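PDB 3SQZ: putative hydroxymethylglutaryl-CoA synthase from Streptococcus mutans, which probably condenses acetyl-CoA with acetoacetyl-CoA to give 3-hydroxy-3-methylglutaryl-CoA, as a synthase of the thiolase-fold superfamily. Local coordinates for residues 70-78 against 303-311; 235-243 against 266-277. One frame throughout, in Å; residues are numbered along the deposited sequence. Where two conformers were deposited one is given.

Overall arrangement
Both contacts border coenzyme A in this thiolase-fold chain. Contact 2 is nested within the loop that contact 1 closes, and their centres are about 15 Å apart. They meet at the start of helix 271-279. There Lys272 NZ lies 2.8 Å from Gly70 O, and Lys272 N lies 3.1 Å from Leu71 O; both are probable hydrogen bonds. Gly70 and Leu71 line the coenzyme A pocket from contact 1, and Ser235, Phe270, Lys272, Leu273 and Lys276 line it from contact 2. Toward the predicted catalytic centre, the side chains of His267 in contact 2 and Asn310 in contact 1 are about 5 Å apart.

Contact 1 of 2, residues 70-78 against 303-311; sequences GLLLNALSI and LYSKQIGNI. With COA (coenzyme A), chain D.
The backbone of Leu73 to Ser77 runs along the helical turn 305-308 and its exit, with Leu76 CA and Ile308 CA 4.4 Å apart. In this thiolase-fold enzyme the contact joins an edge strand of a small three-stranded sheet, 75-78, to the turn just before Asn310, which is predicted to bind the HMG-CoA product. Lys306 O accepts two backbone bonds, from Asn74 N at 2.8 Å and from Ala75 N at 3.1 Å. Ser77 N bonds Ile308 O at 2.9 Å. That bond is nearly straight (167° at the hydrogen), although the donor sits above the carbonyl plane. Arg373 also ties the two segments, bonding both Ser77 OG and Gln307 O, and Ser77 OG pairs with Ser46 as well. Gln307 bends at its second torsion (chi2 -53°), which carries its amide back to Asn74. Its NE2 then reaches a lone pair of Asn74 OD1 at 3.0 Å, through a bent bond between amide planes 46° apart. The extended chain of Lys306 passes alongside Leu72 O, with CG 3.3 Å from that oxygen. Leu72 O is buried here without a hydrogen-bond partner. Ser305 O takes Ile308 N and Gly309 N within its own turn. Leu73 CD2 lies 3.4 Å from Ser305 O, which accepts both hydrogen bonds, and 4.1 Å from Gly309 CA.

Contact 2 of 2, residues 235-243 against 266-277; sequences STKQYLDML and FHLPFPKLALKG. With COA (coenzyme A), chain D.
Lys276 NZ is held by coenzyme A and by a water that leads across to Thr236. It donates to O7A of the coenzyme A 3'-phosphate at 2.6 Å and to the water at 2.8 Å, and the water is also hydrogen-bonded to Thr236 OG1. The extended Lys276 chain carries the amine out to the phosphate. Lys272 bends at three torsions and bonds a second phosphate oxygen, O8A. Two lysines thus bind one phosphate, and would be expected to offset part of its negative charge.

The side chain of Leu273, on helix 271-277, points toward helix 235-243. Its CG is anti to the backbone N (chi1 -176°), and its two methyls part from there. CD1 meets Thr236 CG2 at 3.7 Å. Tyr239 has two conformers, and its contacts here hold for one of them. CD2 of Leu273 lies over one face of that ring as a CH-pi contact, 3.6 Å from the centroid and 18° off the normal. The same methyl also touches the coenzyme A sulfur S1P.

In this thiolase fold the contact packs helix 235-243 against helix 271-277; the axes of these segments come within 10.1 Å and cross at -36°. Helix 271-277 follows the loop that leaves edge strand 263-266 of the large mixed sheet. His267, a predicted proton donor/acceptor also modelled in two conformers, lies at the start of that loop.

In this conformer Tyr239 OH donates in the carbonyl plane to a lone pair of His267 O at 3.0 Å. Phe339 meets the Tyr239 ring edge-to-face. Farther along helix 235-243, Leu243 CD2 rests 3.4 Å from Gly277 CA and also touches the Phe266 ring. In the pocket wall, the Phe270 ring has Leu273 CB over one face. The opposite face takes the coenzyme A methyl CEP, 3.5 Å from Phe270 CZ.

Contact 1 of 2, residues 70-78 against 303-311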
loop_
_atom_site.group_PDB
_atom_site.type_symbol
_atom_site.label_atom_id
_atom_site.label_comp_id
_atom_site.label_asym_id
_atom_site.label_seq_id
_atom_site.Cartn_x
_atom_site.Cartn_y
_atom_site.Cartn_z
ATOM N N GLY A 70 21.703 2.953 -1.727
ATOM C CA GLY A 70 21.119 3.983 -2.566
ATOM C C GLY A 70 19.606 4.046 -2.462
ATOM O O GLY A 70 19.037 5.104 -2.201
ATOM N N LEU A 71 18.953 2.906 -2.664
ATOM C CA LEU A 71 17.494 2.834 -2.592
ATOM C C LEU A 71 16.996 2.443 -1.210
ATOM O O LEU A 71 15.829 2.660 -0.891
ATOM C CB LEU A 71 16.960 1.825 -3.610
ATOM C CG LEU A 71 17.333 2.086 -5.066
ATOM C CD1 LEU A 71 16.745 1.001 -5.958
ATOM C CD2 LEU A 71 16.869 3.470 -5.492
ATOM N N LEU A 72 17.883 1.857 -0.407
ATOM C CA LEU A 72 17.515 1.241 0.873
ATOM C C LEU A 72 16.520 0.093 0.684
ATOM O O LEU A 72 15.521 -0.011 1.400
ATOM C CB LEU A 72 17.008 2.276 1.885
ATOM C CG LEU A 72 18.043 3.327 2.310
ATOM C CD1 LEU A 72 17.383 4.429 3.116
ATOM C CD2 LEU A 72 19.190 2.704 3.099
ATOM N N LEU A 73 16.801 -0.760 -0.297
ATOM C CA LEU A 73 15.989 -1.946 -0.560
ATOM C C LEU A 73 16.830 -3.211 -0.470
ATOM O O LEU A 73 17.942 -3.268 -1.000
ATOM C CB LEU A 73 15.352 -1.879 -1.950
ATOM C CG LEU A 73 14.154 -0.946 -2.119
ATOM C CD1 LEU A 73 13.779 -0.822 -3.590
ATOM C CD2 LEU A 73 12.971 -1.458 -1.312
ATOM N N ASN A 74 16.278 -4.229 0.178
ATOM C CA ASN A 74 16.925 -5.534 0.285
ATOM C C ASN A 74 16.328 -6.574 -0.657
ATOM O O ASN A 74 17.042 -7.414 -1.193
ATOM C CB ASN A 74 16.832 -6.060 1.718
ATOM C CG ASN A 74 17.522 -5.163 2.715
ATOM O OD1 ASN A 74 17.094 -5.050 3.863
ATOM N ND2 ASN A 74 18.592 -4.514 2.284
ATOM N N ALA A 75 15.013 -6.523 -0.839
ATOM C CA ALA A 75 14.306 -7.543 -1.596
ATOM C C ALA A 75 12.953 -7.002 -2.020
ATOM O O ALA A 75 12.446 -6.049 -1.430
ATOM C CB ALA A 75 14.136 -8.806 -0.752
ATOM N N LEU A 76 12.361 -7.626 -3.031
ATOM C CA LEU A 76 11.087 -7.205 -3.627
ATOM C C LEU A 76 10.153 -8.403 -3.737
ATOM O O LEU A 76 10.603 -9.452 -4.185
ATOM C CB LEU A 76 11.318 -6.707 -5.060
ATOM C CG LEU A 76 12.466 -5.741 -5.340
ATOM C CD1 LEU A 76 12.552 -5.463 -6.838
ATOM C CD2 LEU A 76 12.280 -4.451 -4.564
ATOM N N SER A 77 8.869 -8.236 -3.437
ATOM C CA SER A 77 7.904 -9.289 -3.708
ATOM C C SER A 77 7.604 -9.379 -5.196
ATOM O O SER A 77 7.413 -8.361 -5.864
ATOM C CB SER A 77 6.596 -9.043 -2.968
ATOM O OG SER A 77 6.793 -9.167 -1.571
ATOM N N ILE A 78 7.524 -10.610 -5.693
ATOM C CA ILE A 78 7.214 -10.886 -7.090
ATOM C C ILE A 78 5.936 -11.705 -7.140
ATOM O O ILE A 78 5.795 -12.697 -6.423
ATOM C CB ILE A 78 8.371 -11.650 -7.774
ATOM C CG1 ILE A 78 9.628 -10.774 -7.839
ATOM C CG2 ILE A 78 7.959 -12.151 -9.160
ATOM C CD1 ILE A 78 9.445 -9.459 -8.573
ATOM N N LEU A 303 10.827 -0.727 7.677
ATOM C CA LEU A 303 11.327 -2.093 7.793
ATOM C C LEU A 303 10.674 -3.058 6.805
ATOM O O LEU A 303 11.359 -3.832 6.146
ATOM C CB LEU A 303 11.104 -2.589 9.213
ATOM C CG LEU A 303 12.175 -3.339 9.996
ATOM C CD1 LEU A 303 13.567 -2.776 9.763
ATOM C CD2 LEU A 303 11.817 -3.252 11.466
ATOM N N TYR A 304 9.350 -3.024 6.696
ATOM C CA TYR A 304 8.683 -3.965 5.795
ATOM C C TYR A 304 8.960 -3.637 4.331
ATOM O O TYR A 304 9.217 -4.532 3.523
ATOM C CB TYR A 304 7.179 -4.035 6.060
ATOM C CG TYR A 304 6.807 -4.574 7.426
ATOM C CD1 TYR A 304 7.712 -5.302 8.194
ATOM C CD2 TYR A 304 5.537 -4.351 7.943
ATOM C CE1 TYR A 304 7.361 -5.785 9.443
ATOM C CE2 TYR A 304 5.177 -4.829 9.187
ATOM C CZ TYR A 304 6.094 -5.540 9.935
ATOM O OH TYR A 304 5.760 -6.018 11.177
ATOM N N SER A 305 8.925 -2.354 3.992
ATOM C CA SER A 305 9.142 -1.950 2.616
ATOM C C SER A 305 10.521 -2.377 2.092
ATOM O O SER A 305 10.671 -2.700 0.918
ATOM C CB SER A 305 8.924 -0.446 2.487
ATOM O OG SER A 305 7.548 -0.151 2.700
ATOM N N LYS A 306 11.520 -2.405 2.969
ATOM C CA LYS A 306 12.855 -2.869 2.587
ATOM C C LYS A 306 12.851 -4.304 2.070
ATOM O O LYS A 306 13.769 -4.701 1.351
ATOM C CB LYS A 306 13.821 -2.787 3.768
ATOM C CG LYS A 306 14.228 -1.385 4.127
ATOM C CD LYS A 306 15.323 -1.386 5.179
ATOM C CE LYS A 306 15.810 0.021 5.480
ATOM N NZ LYS A 306 16.845 0.054 6.542
ATOM N N GLN A 307 11.855 -5.087 2.477
ATOM C CA GLN A 307 11.763 -6.499 2.101
ATOM C C GLN A 307 10.745 -6.774 0.999
ATOM O O GLN A 307 10.732 -7.866 0.439
ATOM C CB GLN A 307 11.377 -7.349 3.313
ATOM C CG GLN A 307 12.271 -7.189 4.527
ATOM C CD GLN A 307 13.721 -7.389 4.191
ATOM O OE1 GLN A 307 14.098 -8.384 3.567
ATOM N NE2 GLN A 307 14.549 -6.434 4.585
ATOM N N ILE A 308 9.861 -5.810 0.740
ATOM C CA ILE A 308 8.705 -5.993 -0.133
ATOM C C ILE A 308 8.772 -5.170 -1.416
ATOM O O ILE A 308 8.301 -5.612 -2.468
ATOM C CB ILE A 308 7.410 -5.643 0.642
ATOM C CG1 ILE A 308 7.179 -6.708 1.714
ATOM C CG2 ILE A 308 6.200 -5.495 -0.294
ATOM C CD1 ILE A 308 6.252 -6.288 2.804
ATOM N N GLY A 309 9.357 -3.981 -1.341
ATOM C CA GLY A 309 9.385 -3.099 -2.488
ATOM C C GLY A 309 8.172 -2.191 -2.540
ATOM O O GLY A 309 7.488 -1.975 -1.539
ATOM N N ASN A 310 7.915 -1.655 -3.725
ATOM C CA ASN A 310 6.837 -0.700 -3.955
ATOM C C ASN A 310 5.511 -1.425 -4.127
ATOM O O ASN A 310 5.407 -2.342 -4.941
ATOM C CB ASN A 310 7.195 0.058 -5.236
ATOM C CG ASN A 310 6.312 1.255 -5.508
ATOM O OD1 ASN A 310 5.379 1.558 -4.765
ATOM N ND2 ASN A 310 6.631 1.962 -6.584
ATOM N N ILE A 311 4.493 -1.004 -3.375
ATOM C CA ILE A 311 3.147 -1.542 -3.558
ATOM C C ILE A 311 2.143 -0.441 -3.884
ATOM O O ILE A 311 0.941 -0.581 -3.650
ATOM C CB ILE A 311 2.690 -2.461 -2.387
ATOM C CG1 ILE A 311 2.455 -1.682 -1.086
ATOM C CG2 ILE A 311 3.703 -3.596 -2.198
ATOM C CD1 ILE A 311 1.736 -2.500 -0.026
HETATM N N1A COA D . 26.403 3.234 -3.513
HETATM C C2A COA D . 25.441 3.918 -2.858
HETATM N N3A COA D . 24.459 4.586 -3.569
HETATM C C4A COA D . 24.471 4.546 -4.929
HETATM C C5A COA D . 25.462 3.844 -5.613
HETATM C C6A COA D . 26.415 3.195 -4.922
HETATM N N6A COA D . 27.436 2.462 -5.611
HETATM N N7A COA D . 25.235 3.970 -6.959
HETATM C C8A COA D . 24.145 4.726 -7.131
HETATM N N9A COA D . 23.690 5.095 -5.840
HETATM C C1B COA D . 22.450 5.798 -5.543
HETATM C C2B COA D . 22.279 7.342 -5.519
HETATM O O2B COA D . 23.221 8.310 -5.405
HETATM C C3B COA D . 20.822 7.463 -5.107
HETATM O O3B COA D . 20.357 8.043 -3.953
HETATM P P3B COA D . 20.303 9.574 -3.757
HETATM O O7A COA D . 19.085 10.148 -4.571
HETATM O O8A COA D . 20.077 9.756 -2.222
HETATM O O9A COA D . 21.601 10.196 -4.203
HETATM C C4B COA D . 20.227 6.270 -5.752
HETATM O O4B COA D . 21.126 5.225 -5.331
HETATM C C5B COA D . 19.462 6.268 -7.031
HETATM O O5B COA D . 20.422 6.558 -8.011
HETATM P P1A COA D . 19.991 6.682 -9.528
HETATM O O1A COA D . 18.861 7.777 -9.682
HETATM O O2A COA D . 21.200 7.020 -10.376
HETATM O O3A COA D . 19.401 5.256 -9.923
HETATM P P2A COA D . 18.465 4.983 -11.177
HETATM O O4A COA D . 18.844 5.922 -12.382
HETATM O O5A COA D . 18.599 3.534 -11.587
HETATM O O6A COA D . 16.949 5.278 -10.762
HETATM C CBP COA D . 15.000 5.408 -9.317
HETATM C CCP COA D . 16.479 5.139 -9.447
HETATM C CDP COA D . 14.730 6.822 -9.708
HETATM C CEP COA D . 14.547 5.194 -7.892
HETATM C CAP COA D . 14.287 4.453 -10.232
HETATM O OAP COA D . 14.303 3.170 -9.750
HETATM C C9P COA D . 12.876 4.896 -10.564
HETATM O O9P COA D . 12.635 5.805 -11.352
HETATM N N8P COA D . 11.799 4.124 -9.918
HETATM C C7P COA D . 10.413 4.541 -10.011
HETATM C C6P COA D . 10.088 5.772 -9.192
HETATM C C5P COA D . 8.597 6.114 -9.182
HETATM O O5P COA D . 7.759 5.275 -9.419
HETATM N N4P COA D . 8.199 7.441 -8.794
HETATM C C3P COA D . 6.770 7.768 -8.672
HETATM C C2P COA D . 6.253 8.009 -7.281
HETATM S S1P COA D . 7.222 9.074 -6.262
#

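Contact 2 of 2, residues 235-243 against 266-277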
loop_
_atom_site.group_PDB
_atom_site.type_symbol
_atom_site.label_atom_id
_atom_site.label_comp_id
_atom_site.label_asym_id
_atom_site.label_seq_id
_atom_site.Cartn_x
_atom_site.Cartn_y
_atom_site.Cartn_z
ATOM N N SER A 235 10.120 13.034 -10.561
ATOM C CA SER A 235 9.116 12.576 -9.618
ATOM C C SER A 235 9.565 12.812 -8.171
ATOM O O SER A 235 8.782 13.246 -7.339
ATOM C CB SER A 235 8.764 11.117 -9.845
ATOM O OG SER A 235 7.622 10.802 -9.083
ATOM N N THR A 236 10.833 12.543 -7.880
ATOM C CA THR A 236 11.376 12.797 -6.550
ATOM C C THR A 236 11.247 14.272 -6.190
ATOM O O THR A 236 10.802 14.618 -5.097
ATOM C CB THR A 236 12.836 12.353 -6.469
ATOM O OG1 THR A 236 12.884 10.922 -6.457
ATOM C CG2 THR A 236 13.512 12.906 -5.209
ATOM N N LYS A 237 11.620 15.147 -7.119
ATOM C CA LYS A 237 11.532 16.582 -6.868
ATOM C C LYS A 237 10.091 17.026 -6.608
ATOM O O LYS A 237 9.833 17.853 -5.731
ATOM C CB LYS A 237 12.118 17.371 -8.038
ATOM C CG LYS A 237 12.055 18.887 -7.874
ATOM N N GLN A 238 9.149 16.483 -7.375
ATOM C CA GLN A 238 7.746 16.852 -7.221
ATOM C C GLN A 238 7.152 16.274 -5.943
ATOM O O GLN A 238 6.352 16.928 -5.272
ATOM C CB GLN A 238 6.950 16.441 -8.453
ATOM C CG GLN A 238 7.304 17.284 -9.660
ATOM C CD GLN A 238 6.929 18.737 -9.469
ATOM O OE1 GLN A 238 5.802 19.050 -9.083
ATOM N NE2 GLN A 238 7.880 19.633 -9.716
ATOM N N TYR A 239 7.519 15.040 -5.620
ATOM C CA TYR A 239 7.123 14.419 -4.344
ATOM C C TYR A 239 7.556 15.345 -3.204
ATOM O O TYR A 239 6.767 15.655 -2.305
ATOM C CB TYR A 239 7.733 12.997 -4.232
ATOM C CG TYR A 239 7.687 12.215 -2.895
ATOM C CD1 TYR A 239 8.472 12.600 -1.808
ATOM C CD2 TYR A 239 6.940 11.031 -2.765
ATOM C CE1 TYR A 239 8.479 11.859 -0.611
ATOM C CE2 TYR A 239 6.941 10.282 -1.565
ATOM C CZ TYR A 239 7.711 10.699 -0.491
ATOM O OH TYR A 239 7.729 9.972 0.694
ATOM N N LEU A 240 8.808 15.794 -3.244
ATOM C CA LEU A 240 9.337 16.638 -2.173
ATOM C C LEU A 240 8.719 18.034 -2.138
ATOM O O LEU A 240 8.490 18.581 -1.061
ATOM C CB LEU A 240 10.865 16.713 -2.243
ATOM C CG LEU A 240 11.569 15.382 -1.993
ATOM C CD1 LEU A 240 13.055 15.494 -2.294
ATOM C CD2 LEU A 240 11.353 14.916 -0.557
ATOM N N ASP A 241 8.427 18.609 -3.302
ATOM C CA ASP A 241 7.809 19.933 -3.324
ATOM C C ASP A 241 6.346 19.904 -2.875
ATOM O O ASP A 241 5.884 20.810 -2.177
ATOM C CB ASP A 241 7.923 20.591 -4.694
ATOM C CG ASP A 241 7.474 22.037 -4.664
ATOM O OD1 ASP A 241 8.166 22.850 -4.017
ATOM O OD2 ASP A 241 6.427 22.359 -5.264
ATOM N N MET A 242 5.608 18.877 -3.280
ATOM C CA MET A 242 4.239 18.748 -2.814
ATOM C C MET A 242 4.204 18.440 -1.323
ATOM O O MET A 242 3.322 18.913 -0.614
ATOM C CB MET A 242 3.482 17.718 -3.639
ATOM C CG MET A 242 3.317 18.180 -5.072
ATOM S SD MET A 242 2.125 17.227 -6.010
ATOM C CE MET A 242 0.572 17.744 -5.281
ATOM N N LEU A 243 5.180 17.683 -0.841
ATOM C CA LEU A 243 5.290 17.463 0.596
ATOM C C LEU A 243 5.528 18.788 1.326
ATOM O O LEU A 243 4.808 19.139 2.265
ATOM C CB LEU A 243 6.417 16.481 0.898
ATOM C CG LEU A 243 6.791 16.291 2.366
ATOM C CD1 LEU A 243 5.653 15.728 3.203
ATOM C CD2 LEU A 243 8.015 15.402 2.463
ATOM N N PHE A 266 5.256 8.203 5.533
ATOM C CA PHE A 266 5.349 8.687 4.166
ATOM C C PHE A 266 5.007 7.608 3.168
ATOM O O PHE A 266 5.184 6.426 3.420
ATOM C CB PHE A 266 6.772 9.164 3.878
ATOM C CG PHE A 266 7.241 10.220 4.824
ATOM C CD1 PHE A 266 7.089 11.562 4.520
ATOM C CD2 PHE A 266 7.792 9.873 6.047
ATOM C CE1 PHE A 266 7.497 12.538 5.412
ATOM C CE2 PHE A 266 8.196 10.845 6.946
ATOM C CZ PHE A 266 8.058 12.181 6.626
ATOM N N HIS A 267 4.539 8.009 2.001
ATOM C CA HIS A 267 4.409 7.107 0.880
ATOM C C HIS A 267 5.777 6.455 0.616
ATOM O O HIS A 267 6.808 7.138 0.725
ATOM C CB HIS A 267 3.917 7.898 -0.333
ATOM C CG HIS A 267 3.957 7.120 -1.601
ATOM N ND1 HIS A 267 3.438 5.849 -1.702
ATOM C CD2 HIS A 267 4.477 7.418 -2.814
ATOM C CE1 HIS A 267 3.640 5.395 -2.926
ATOM N NE2 HIS A 267 4.264 6.328 -3.620
ATOM N N LEU A 268 5.787 5.172 0.255
ATOM C CA LEU A 268 7.010 4.361 0.238
ATOM C C LEU A 268 7.250 3.599 -1.071
ATOM O O LEU A 268 7.224 2.369 -1.108
ATOM C CB LEU A 268 6.989 3.374 1.418
ATOM C CG LEU A 268 7.612 3.886 2.712
ATOM C CD1 LEU A 268 7.185 3.045 3.901
ATOM C CD2 LEU A 268 9.118 3.873 2.562
ATOM N N PRO A 269 7.504 4.327 -2.161
ATOM C CA PRO A 269 7.856 3.627 -3.404
ATOM C C PRO A 269 9.233 2.977 -3.296
ATOM O O PRO A 269 9.488 1.960 -3.928
ATOM C CB PRO A 269 7.850 4.743 -4.452
ATOM C CG PRO A 269 8.122 5.987 -3.676
ATOM C CD PRO A 269 7.516 5.790 -2.311
ATOM N N PHE A 270 10.104 3.587 -2.500
ATOM C CA PHE A 270 11.361 2.991 -2.058
ATOM C C PHE A 270 11.786 3.785 -0.819
ATOM O O PHE A 270 11.476 4.968 -0.710
ATOM C CB PHE A 270 12.425 2.966 -3.165
ATOM C CG PHE A 270 12.733 4.312 -3.787
ATOM C CD1 PHE A 270 13.894 5.004 -3.456
ATOM C CD2 PHE A 270 11.881 4.870 -4.735
ATOM C CE1 PHE A 270 14.192 6.225 -4.047
ATOM C CE2 PHE A 270 12.169 6.095 -5.321
ATOM C CZ PHE A 270 13.328 6.768 -4.980
ATOM N N PRO A 271 12.456 3.134 0.144
ATOM C CA PRO A 271 12.650 3.832 1.420
ATOM C C PRO A 271 13.529 5.080 1.353
ATOM O O PRO A 271 13.306 5.988 2.148
ATOM C CB PRO A 271 13.256 2.755 2.324
ATOM C CG PRO A 271 12.721 1.479 1.765
ATOM C CD PRO A 271 12.733 1.693 0.269
ATOM N N LYS A 272 14.486 5.151 0.431
ATOM C CA LYS A 272 15.280 6.373 0.306
ATOM C C LYS A 272 14.417 7.616 0.036
ATOM O O LYS A 272 14.702 8.691 0.572
ATOM C CB LYS A 272 16.374 6.220 -0.756
ATOM C CG LYS A 272 17.118 7.511 -1.094
ATOM C CD LYS A 272 17.937 8.056 0.078
ATOM C CE LYS A 272 19.177 7.218 0.363
ATOM N NZ LYS A 272 20.141 7.201 -0.776
ATOM N N LEU A 273 13.367 7.488 -0.776
ATOM C CA LEU A 273 12.515 8.647 -1.042
ATOM C C LEU A 273 11.814 9.115 0.230
ATOM O O LEU A 273 11.727 10.311 0.495
ATOM C CB LEU A 273 11.504 8.360 -2.154
ATOM C CG LEU A 273 10.646 9.568 -2.547
ATOM C CD1 LEU A 273 11.525 10.736 -2.975
ATOM C CD2 LEU A 273 9.677 9.201 -3.661
ATOM N N ALA A 274 11.326 8.164 1.019
ATOM C CA ALA A 274 10.681 8.502 2.277
ATOM C C ALA A 274 11.665 9.180 3.229
ATOM O O ALA A 274 11.300 10.101 3.954
ATOM C CB ALA A 274 10.079 7.275 2.919
ATOM N N LEU A 275 12.915 8.713 3.238
ATOM C CA LEU A 275 13.952 9.347 4.055
ATOM C C LEU A 275 14.191 10.797 3.619
ATOM O O LEU A 275 14.355 11.688 4.450
ATOM C CB LEU A 275 15.250 8.539 3.998
ATOM C CG LEU A 275 16.450 9.132 4.741
ATOM C CD1 LEU A 275 16.167 9.292 6.233
ATOM C CD2 LEU A 275 17.680 8.266 4.504
ATOM N N LYS A 276 14.209 11.036 2.313
ATOM C CA LYS A 276 14.308 12.400 1.812
ATOM C C LYS A 276 13.125 13.245 2.290
ATOM O O LYS A 276 13.295 14.406 2.657
ATOM C CB LYS A 276 14.400 12.413 0.288
ATOM C CG LYS A 276 15.703 11.864 -0.247
ATOM C CD LYS A 276 15.718 11.910 -1.761
ATOM C CE LYS A 276 17.042 11.410 -2.314
ATOM N NZ LYS A 276 17.058 11.536 -3.795
ATOM N N GLY A 277 11.935 12.655 2.299
ATOM C CA GLY A 277 10.752 13.354 2.775
ATOM C C GLY A 277 10.869 13.699 4.250
ATOM O O GLY A 277 10.593 14.822 4.673
HETATM N N1A COA D . 26.403 3.234 -3.513
HETATM C C2A COA D . 25.441 3.918 -2.858
HETATM N N3A COA D . 24.459 4.586 -3.569
HETATM C C4A COA D . 24.471 4.546 -4.929
HETATM C C5A COA D . 25.462 3.844 -5.613
HETATM C C6A COA D . 26.415 3.195 -4.922
HETATM N N6A COA D . 27.436 2.462 -5.611
HETATM N N7A COA D . 25.235 3.970 -6.959
HETATM C C8A COA D . 24.145 4.726 -7.131
HETATM N N9A COA D . 23.690 5.095 -5.840
HETATM C C1B COA D . 22.450 5.798 -5.543
HETATM C C2B COA D . 22.279 7.342 -5.519
HETATM O O2B COA D . 23.221 8.310 -5.405
HETATM C C3B COA D . 20.822 7.463 -5.107
HETATM O O3B COA D . 20.357 8.043 -3.953
HETATM P P3B COA D . 20.303 9.574 -3.757
HETATM O O7A COA D . 19.085 10.148 -4.571
HETATM O O8A COA D . 20.077 9.756 -2.222
HETATM O O9A COA D . 21.601 10.196 -4.203
HETATM C C4B COA D . 20.227 6.270 -5.752
HETATM O O4B COA D . 21.126 5.225 -5.331
HETATM C C5B COA D . 19.462 6.268 -7.031
HETATM O O5B COA D . 20.422 6.558 -8.011
HETATM P P1A COA D . 19.991 6.682 -9.528
HETATM O O1A COA D . 18.861 7.777 -9.682
HETATM O O2A COA D . 21.200 7.020 -10.376
HETATM O O3A COA D . 19.401 5.256 -9.923
HETATM P P2A COA D . 18.465 4.983 -11.177
HETATM O O4A COA D . 18.844 5.922 -12.382
HETATM O O5A COA D . 18.599 3.534 -11.587
HETATM O O6A COA D . 16.949 5.278 -10.762
HETATM C CBP COA D . 15.000 5.408 -9.317
HETATM C CCP COA D . 16.479 5.139 -9.447
HETATM C CDP COA D . 14.730 6.822 -9.708
HETATM C CEP COA D . 14.547 5.194 -7.892
HETATM C CAP COA D . 14.287 4.453 -10.232
HETATM O OAP COA D . 14.303 3.170 -9.750
HETATM C C9P COA D . 12.876 4.896 -10.564
HETATM O O9P COA D . 12.635 5.805 -11.352
HETATM N N8P COA D . 11.799 4.124 -9.918
HETATM C C7P COA D . 10.413 4.541 -10.011
HETATM C C6P COA D . 10.088 5.772 -9.192
HETATM C C5P COA D . 8.597 6.114 -9.182
HETATM O O5P COA D . 7.759 5.275 -9.419
HETATM N N4P COA D . 8.199 7.441 -8.794
HETATM C C3P COA D . 6.770 7.768 -8.672
HETATM C C2P COA D . 6.253 8.009 -7.281
HETATM S S1P COA D . 7.222 9.074 -6.262
HETATM O O HOH W 1 14.990 9.843 -4.518
#